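Local coordinates for amidohydrolase 3 domain-containing protein (Pyrococcus furiosus, PDB 3ICJ) that is an uncharacterised, zinc-bound member of the amidohydrolase family that probably hydrolyses carbon-nitrogen bonds other than peptide bonds, at residues A[222-227]-A[253-258]; A[229-234]-A[261-266]. One frame throughout, in Å; residues are numbered along the deposited sequence.

Contact 1 (A[222-227]-A[253-258]); sequences HYIESA and FELERE
Glu225 and Leu255 mark the point where helix 217-233 and helix 246-257 come nearest within these segments, their CA atoms 8.6 Å apart. The two are consecutive outer helices of the amidohydrolase beta/alpha barrel, joined in sequence through strand 236-244. No hydrogen bond links the segments, and one leucine carries the meeting. Leu255 holds CG anti to its own carbonyl carbon (chi1 -69°), which sends the isobutyl group across the gap and divides its two methyls between successive residues of the other helix. CD1 goes to Ile224, 3.7 Å from that residue's CG2 and 3.9 Å from its CB, with the two side chains passing at a slant. Here the contact is purely apolar and buried, and Ile224 continues it along the partner helix by touching Ala251 and Leu252.

The second methyl, CD2, meets Glu225. This glutamate runs out straight beyond CG (chi2 -177°), so its aliphatic part reaches the leucine, with Glu225 CG 3.7 Å from Leu255 CD2. The polar end is taken up by Arg260, which makes a salt bridge to Glu225 OE2 and another to Glu258 OE1. That arginine thus sits between two acids whose OE1 atoms, on Glu225 and Glu258, are 6.2 Å apart, and it probably offsets their repulsion. Leu255 CD2 lies over the flat face of the Glu225 carboxylate, 3.6 Å from CD and almost equally distant from OE1 and OE2.

Contact 2 (A[229-234]-A[261-266]); sequences EHLLSL and LKMNVF
Leu231 and Met263 meet where the last turns of helix 217-233 pass over the approach to strand 264-269, and Leu232 packs beside them on the peptide joining Lys262 to Met263. The closest CA atoms, those of Leu232 and Met263, are 7.6 Å apart, and only side chains bridge the space from the helix.

Met263 reaches the helix by a bent path. Its CG stands between the backbone N and the carbonyl carbon (chi1 76°), the chain then runs straight through chi2, and a bend at chi3 (-39°) turns the terminal methyl onto the helix. CE settles 3.8 Å from Leu231 CB, while SD lies 4.0 Å from Leu231 CD1. The two side chains cross nearly at right angles, the thioether end lying across the leucine.

Leu232 also reaches over with both methyls, its CG anti to the carbonyl carbon (chi1 -72°). CD1 rests 3.9 Å from Lys262 CB, and CD2 is 3.9 Å from the carbonyl oxygen of Lys262 and 4.2 Å from Met263 CB. Only the root of the lysine takes part: in the conformer given here, one of two modelled, the chain bends at chi2 and again at chi4, leading NZ away to a hydrogen bond with Gly259 O. The Lys262 backbone N is held from the helix side by Gln228 OE1, a polar tie beside the apolar contact.

Around this junction, Leu231 touches Leu104 and Leu107 of helix 104-112, and both Leu231 and Met263 reach Val239 of strand 236-244. Leu232 packs on His237 of that same strand, so the helix end is seated against strand 236-244 and the loop that leads into its parallel neighbour, strand 264-269.

Overall arrangement
Helix 217-233 serves both contacts: its 222-227 part packs against helix 246-257 in contact 1, and its 229-234 part meets the loop just before strand 264-269 in contact 2. The partners follow each other in the chain, closing a beta-alpha-beta crossover that begins with strand 236-244. Centres of the two contacts are 10 Å apart, and the seam is direct, Leu255 CB lying 4.0 Å from Leu261 CG. Both belong to the packing around the barrel rather than to its metal centre. The side chains of Ile224 and Leu231 are each about 9 Å from that of the zinc ligand His103, and the Leu231 side chain is about 13 Å from a bound zinc ion.

Contact 1 (A[222-227]-A[253-258])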
loop_
_atom_site.group_PDB
_atom_site.type_symbol
_atom_site.label_atom_id
_atom_site.label_comp_id
_atom_site.label_asym_id
_atom_site.label_seq_id
_atom_site.Cartn_x
_atom_site.Cartn_y
_atom_site.Cartn_z
ATOM N N HIS A 222 -14.729 -2.963 -9.624
ATOM C CA HIS A 222 -15.209 -1.645 -9.252
ATOM C C HIS A 222 -14.325 -0.990 -8.172
ATOM O O HIS A 222 -13.932 0.169 -8.310
ATOM C CB HIS A 222 -16.666 -1.729 -8.804
ATOM C CG HIS A 222 -17.339 -0.395 -8.740
ATOM N ND1 HIS A 222 -17.213 0.449 -7.659
ATOM C CD2 HIS A 222 -18.119 0.254 -9.635
ATOM C CE1 HIS A 222 -17.899 1.554 -7.883
ATOM N NE2 HIS A 222 -18.458 1.461 -9.076
ATOM N N TYR A 223 -14.009 -1.737 -7.116
ATOM C CA TYR A 223 -13.083 -1.263 -6.065
ATOM C C TYR A 223 -11.737 -0.856 -6.626
ATOM O O TYR A 223 -11.215 0.218 -6.315
ATOM C CB TYR A 223 -12.897 -2.332 -4.964
ATOM C CG TYR A 223 -14.178 -2.601 -4.172
ATOM C CD1 TYR A 223 -15.088 -1.571 -3.925
ATOM C CD2 TYR A 223 -14.476 -3.871 -3.676
ATOM C CE1 TYR A 223 -16.256 -1.790 -3.209
ATOM C CE2 TYR A 223 -15.655 -4.099 -2.951
ATOM C CZ TYR A 223 -16.534 -3.051 -2.729
ATOM O OH TYR A 223 -17.692 -3.239 -2.021
ATOM N N ILE A 224 -11.178 -1.717 -7.466
ATOM C CA ILE A 224 -9.885 -1.466 -8.047
ATOM C C ILE A 224 -9.927 -0.231 -8.944
ATOM O O ILE A 224 -9.023 0.602 -8.877
ATOM C CB ILE A 224 -9.341 -2.719 -8.806
ATOM C CG1 ILE A 224 -9.020 -3.818 -7.787
ATOM C CG2 ILE A 224 -8.110 -2.353 -9.637
ATOM C CD1 ILE A 224 -8.903 -5.227 -8.392
ATOM N N GLU A 225 -10.979 -0.104 -9.760
ATOM C CA GLU A 225 -11.140 1.111 -10.581
ATOM C C GLU A 225 -11.321 2.415 -9.784
ATOM O O GLU A 225 -10.778 3.457 -10.187
ATOM C CB GLU A 225 -12.254 0.966 -11.608
ATOM C CG GLU A 225 -11.882 0.051 -12.778
ATOM C CD GLU A 225 -12.975 -0.035 -13.841
ATOM O OE1 GLU A 225 -12.723 0.348 -15.007
ATOM O OE2 GLU A 225 -14.081 -0.505 -13.512
ATOM N N SER A 226 -12.058 2.364 -8.674
ATOM C CA SER A 226 -12.169 3.535 -7.769
ATOM C C SER A 226 -10.825 3.944 -7.148
ATOM O O SER A 226 -10.522 5.145 -7.102
ATOM C CB SER A 226 -13.184 3.313 -6.639
ATOM O OG SER A 226 -14.448 2.939 -7.149
ATOM N N ALA A 227 -10.059 2.966 -6.641
ATOM C CA ALA A 227 -8.690 3.193 -6.134
ATOM C C ALA A 227 -7.764 3.792 -7.186
ATOM O O ALA A 227 -7.008 4.721 -6.898
ATOM C CB ALA A 227 -8.078 1.890 -5.605
ATOM N N PHE A 253 -6.942 -9.516 -14.024
ATOM C CA PHE A 253 -6.804 -10.115 -15.379
ATOM C C PHE A 253 -7.909 -9.559 -16.280
ATOM O O PHE A 253 -7.674 -9.239 -17.449
ATOM C CB PHE A 253 -6.953 -11.640 -15.355
ATOM C CG PHE A 253 -5.728 -12.395 -14.882
ATOM C CD1 PHE A 253 -4.459 -12.108 -15.375
ATOM C CD2 PHE A 253 -5.860 -13.455 -13.998
ATOM C CE1 PHE A 253 -3.337 -12.845 -14.947
ATOM C CE2 PHE A 253 -4.754 -14.188 -13.576
ATOM C CZ PHE A 253 -3.491 -13.884 -14.049
ATOM N N GLU A 254 -9.111 -9.445 -15.733
ATOM C CA GLU A 254 -10.251 -8.929 -16.531
ATOM C C GLU A 254 -10.080 -7.449 -16.917
ATOM O O GLU A 254 -10.230 -7.076 -18.097
ATOM C CB GLU A 254 -11.579 -9.178 -15.816
ATOM C CG GLU A 254 -12.808 -8.935 -16.691
ATOM C CD GLU A 254 -14.076 -9.554 -16.133
ATOM O OE1 GLU A 254 -15.139 -8.889 -16.188
ATOM O OE2 GLU A 254 -14.025 -10.710 -15.670
ATOM N N LEU A 255 -9.727 -6.612 -15.944
ATOM C CA LEU A 255 -9.435 -5.207 -16.219
ATOM C C LEU A 255 -8.313 -5.009 -17.253
ATOM O O LEU A 255 -8.459 -4.173 -18.163
ATOM C CB LEU A 255 -9.140 -4.428 -14.917
ATOM C CG LEU A 255 -10.313 -4.204 -13.951
ATOM C CD1 LEU A 255 -9.821 -3.757 -12.545
ATOM C CD2 LEU A 255 -11.354 -3.236 -14.501
ATOM N N GLU A 256 -7.233 -5.784 -17.122
ATOM C CA GLU A 256 -6.107 -5.802 -18.066
ATOM C C GLU A 256 -6.539 -6.103 -19.511
ATOM O O GLU A 256 -6.309 -5.273 -20.394
ATOM C CB GLU A 256 -4.999 -6.752 -17.586
ATOM C CG GLU A 256 -3.980 -7.225 -18.666
ATOM C CD GLU A 256 -2.767 -6.305 -18.885
ATOM O OE1 GLU A 256 -2.575 -5.304 -18.156
ATOM O OE2 GLU A 256 -1.982 -6.602 -19.814
ATOM N N ARG A 257 -7.201 -7.235 -19.751
ATOM C CA ARG A 257 -7.672 -7.543 -21.118
ATOM C C ARG A 257 -8.796 -6.620 -21.628
ATOM O O ARG A 257 -8.930 -6.430 -22.825
ATOM C CB ARG A 257 -8.042 -9.022 -21.296
ATOM C CG ARG A 257 -9.306 -9.462 -20.566
ATOM C CD ARG A 257 -9.608 -10.907 -20.866
ATOM N NE ARG A 257 -10.819 -11.376 -20.196
ATOM C CZ ARG A 257 -10.849 -12.043 -19.038
ATOM N NH1 ARG A 257 -12.011 -12.421 -18.527
ATOM N NH2 ARG A 257 -9.732 -12.335 -18.385
ATOM N N GLU A 258 -9.549 -6.004 -20.728
ATOM C CA GLU A 258 -10.513 -4.976 -21.107
ATOM C C GLU A 258 -9.957 -3.588 -21.383
ATOM O O GLU A 258 -10.689 -2.699 -21.753
ATOM C CB GLU A 258 -11.623 -4.858 -20.075
ATOM C CG GLU A 258 -12.540 -6.023 -20.006
ATOM C CD GLU A 258 -13.541 -5.885 -18.898
ATOM O OE1 GLU A 258 -13.373 -4.999 -18.055
ATOM O OE2 GLU A 258 -14.498 -6.659 -18.874
#

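Contact 2 (A[229-234]-A[261-266])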
loop_
_atom_site.group_PDB
_atom_site.type_symbol
_atom_site.label_atom_id
_atom_site.label_comp_id
_atom_site.label_asym_id
_atom_site.label_seq_id
_atom_site.Cartn_x
_atom_site.Cartn_y
_atom_site.Cartn_z
ATOM N N GLU A 229 -8.537 5.497 -9.992
ATOM C CA GLU A 229 -8.928 6.898 -10.225
ATOM C C GLU A 229 -8.428 7.852 -9.148
ATOM O O GLU A 229 -7.968 8.948 -9.455
ATOM C CB GLU A 229 -10.446 7.052 -10.399
ATOM C CG GLU A 229 -10.961 6.517 -11.723
ATOM C CD GLU A 229 -10.201 7.072 -12.946
ATOM O OE1 GLU A 229 -10.084 8.305 -13.083
ATOM O OE2 GLU A 229 -9.723 6.276 -13.779
ATOM N N HIS A 230 -8.481 7.405 -7.891
ATOM C CA HIS A 230 -8.057 8.209 -6.755
ATOM C C HIS A 230 -6.539 8.400 -6.798
ATOM O O HIS A 230 -6.060 9.531 -6.672
ATOM C CB HIS A 230 -8.512 7.532 -5.459
ATOM C CG HIS A 230 -8.063 8.217 -4.205
ATOM N ND1 HIS A 230 -8.632 9.384 -3.742
ATOM C CD2 HIS A 230 -7.125 7.867 -3.290
ATOM C CE1 HIS A 230 -8.057 9.733 -2.606
ATOM N NE2 HIS A 230 -7.131 8.834 -2.314
ATOM N N LEU A 231 -5.805 7.310 -7.031
ATOM C CA LEU A 231 -4.347 7.333 -7.052
ATOM C C LEU A 231 -3.773 8.184 -8.194
ATOM O O LEU A 231 -2.822 8.958 -7.978
ATOM C CB LEU A 231 -3.777 5.911 -7.117
ATOM C CG LEU A 231 -3.928 5.157 -5.790
ATOM C CD1 LEU A 231 -3.739 3.667 -6.020
ATOM C CD2 LEU A 231 -2.972 5.666 -4.720
ATOM N N LEU A 232 -4.356 8.036 -9.387
ATOM C CA LEU A 232 -3.966 8.821 -10.558
ATOM C C LEU A 232 -4.136 10.328 -10.348
ATOM O O LEU A 232 -3.235 11.096 -10.700
ATOM C CB LEU A 232 -4.708 8.360 -11.820
ATOM C CG LEU A 232 -4.285 7.006 -12.424
ATOM C CD1 LEU A 232 -5.242 6.666 -13.554
ATOM C CD2 LEU A 232 -2.828 7.006 -12.906
ATOM N N SER A 233 -5.258 10.738 -9.745
ATOM C CA SER A 233 -5.492 12.148 -9.420
ATOM C C SER A 233 -4.483 12.701 -8.424
ATOM O O SER A 233 -4.307 13.901 -8.359
ATOM C CB SER A 233 -6.903 12.376 -8.869
ATOM O OG SER A 233 -6.939 12.010 -7.499
ATOM N N LEU A 234 -3.867 11.828 -7.630
ATOM C CA LEU A 234 -2.788 12.201 -6.705
ATOM C C LEU A 234 -1.371 12.105 -7.314
ATOM O O LEU A 234 -0.383 12.324 -6.621
ATOM C CB LEU A 234 -2.873 11.374 -5.408
ATOM C CG LEU A 234 -4.172 11.510 -4.604
ATOM C CD1 LEU A 234 -4.267 10.402 -3.592
ATOM C CD2 LEU A 234 -4.288 12.882 -3.914
ATOM N N LEU A 261 -7.184 -1.069 -17.057
ATOM C CA LEU A 261 -6.086 -0.691 -16.165
ATOM C C LEU A 261 -5.357 0.498 -16.753
ATOM O O LEU A 261 -4.965 0.463 -17.925
ATOM C CB LEU A 261 -5.088 -1.835 -15.956
ATOM C CG LEU A 261 -5.488 -2.922 -14.972
ATOM C CD1 LEU A 261 -4.331 -3.901 -14.765
ATOM C CD2 LEU A 261 -6.002 -2.348 -13.614
ATOM N N LYS A 262 -5.166 1.536 -15.935
ATOM C CA LYS A 262 -4.536 2.785 -16.380
ATOM C C LYS A 262 -3.278 3.142 -15.565
ATOM O O LYS A 262 -2.762 4.262 -15.649
ATOM C CB LYS A 262 -5.555 3.934 -16.348
ATOM C CG LYS A 262 -6.753 3.771 -17.314
ATOM C CD LYS A 262 -6.304 3.725 -18.777
ATOM C CE LYS A 262 -7.456 3.911 -19.767
ATOM N NZ LYS A 262 -8.472 2.821 -19.674
ATOM N N MET A 263 -2.782 2.188 -14.786
ATOM C CA MET A 263 -1.599 2.400 -13.958
ATOM C C MET A 263 -0.852 1.087 -13.931
ATOM O O MET A 263 -1.442 0.043 -14.226
ATOM C CB MET A 263 -1.989 2.933 -12.539
ATOM C CG MET A 263 -2.592 1.937 -11.486
ATOM S SD MET A 263 -3.149 2.677 -9.856
ATOM C CE MET A 263 -1.882 3.832 -9.629
ATOM N N ASN A 264 0.443 1.136 -13.621
ATOM C CA ASN A 264 1.278 -0.059 -13.506
ATOM C C ASN A 264 1.042 -0.768 -12.190
ATOM O O ASN A 264 1.193 -0.174 -11.146
ATOM C CB ASN A 264 2.742 0.311 -13.645
ATOM C CG ASN A 264 3.009 1.050 -14.918
ATOM O OD1 ASN A 264 2.717 0.542 -16.013
ATOM N ND2 ASN A 264 3.545 2.272 -14.802
ATOM N N VAL A 265 0.615 -2.025 -12.253
ATOM C CA VAL A 265 0.168 -2.749 -11.059
ATOM C C VAL A 265 1.083 -3.952 -10.919
ATOM O O VAL A 265 1.085 -4.840 -11.767
ATOM C CB VAL A 265 -1.300 -3.220 -11.173
ATOM C CG1 VAL A 265 -1.690 -4.102 -9.962
ATOM C CG2 VAL A 265 -2.266 -2.042 -11.323
ATOM N N PHE A 266 1.909 -3.943 -9.880
ATOM C CA PHE A 266 2.808 -5.062 -9.630
ATOM C C PHE A 266 2.183 -5.905 -8.518
ATOM O O PHE A 266 2.213 -5.527 -7.351
ATOM C CB PHE A 266 4.223 -4.580 -9.277
ATOM C CG PHE A 266 4.905 -3.836 -10.395
ATOM C CD1 PHE A 266 5.792 -4.496 -11.259
ATOM C CD2 PHE A 266 4.662 -2.481 -10.586
ATOM C CE1 PHE A 266 6.427 -3.808 -12.312
ATOM C CE2 PHE A 266 5.262 -1.782 -11.649
ATOM C CZ PHE A 266 6.156 -2.437 -12.507
#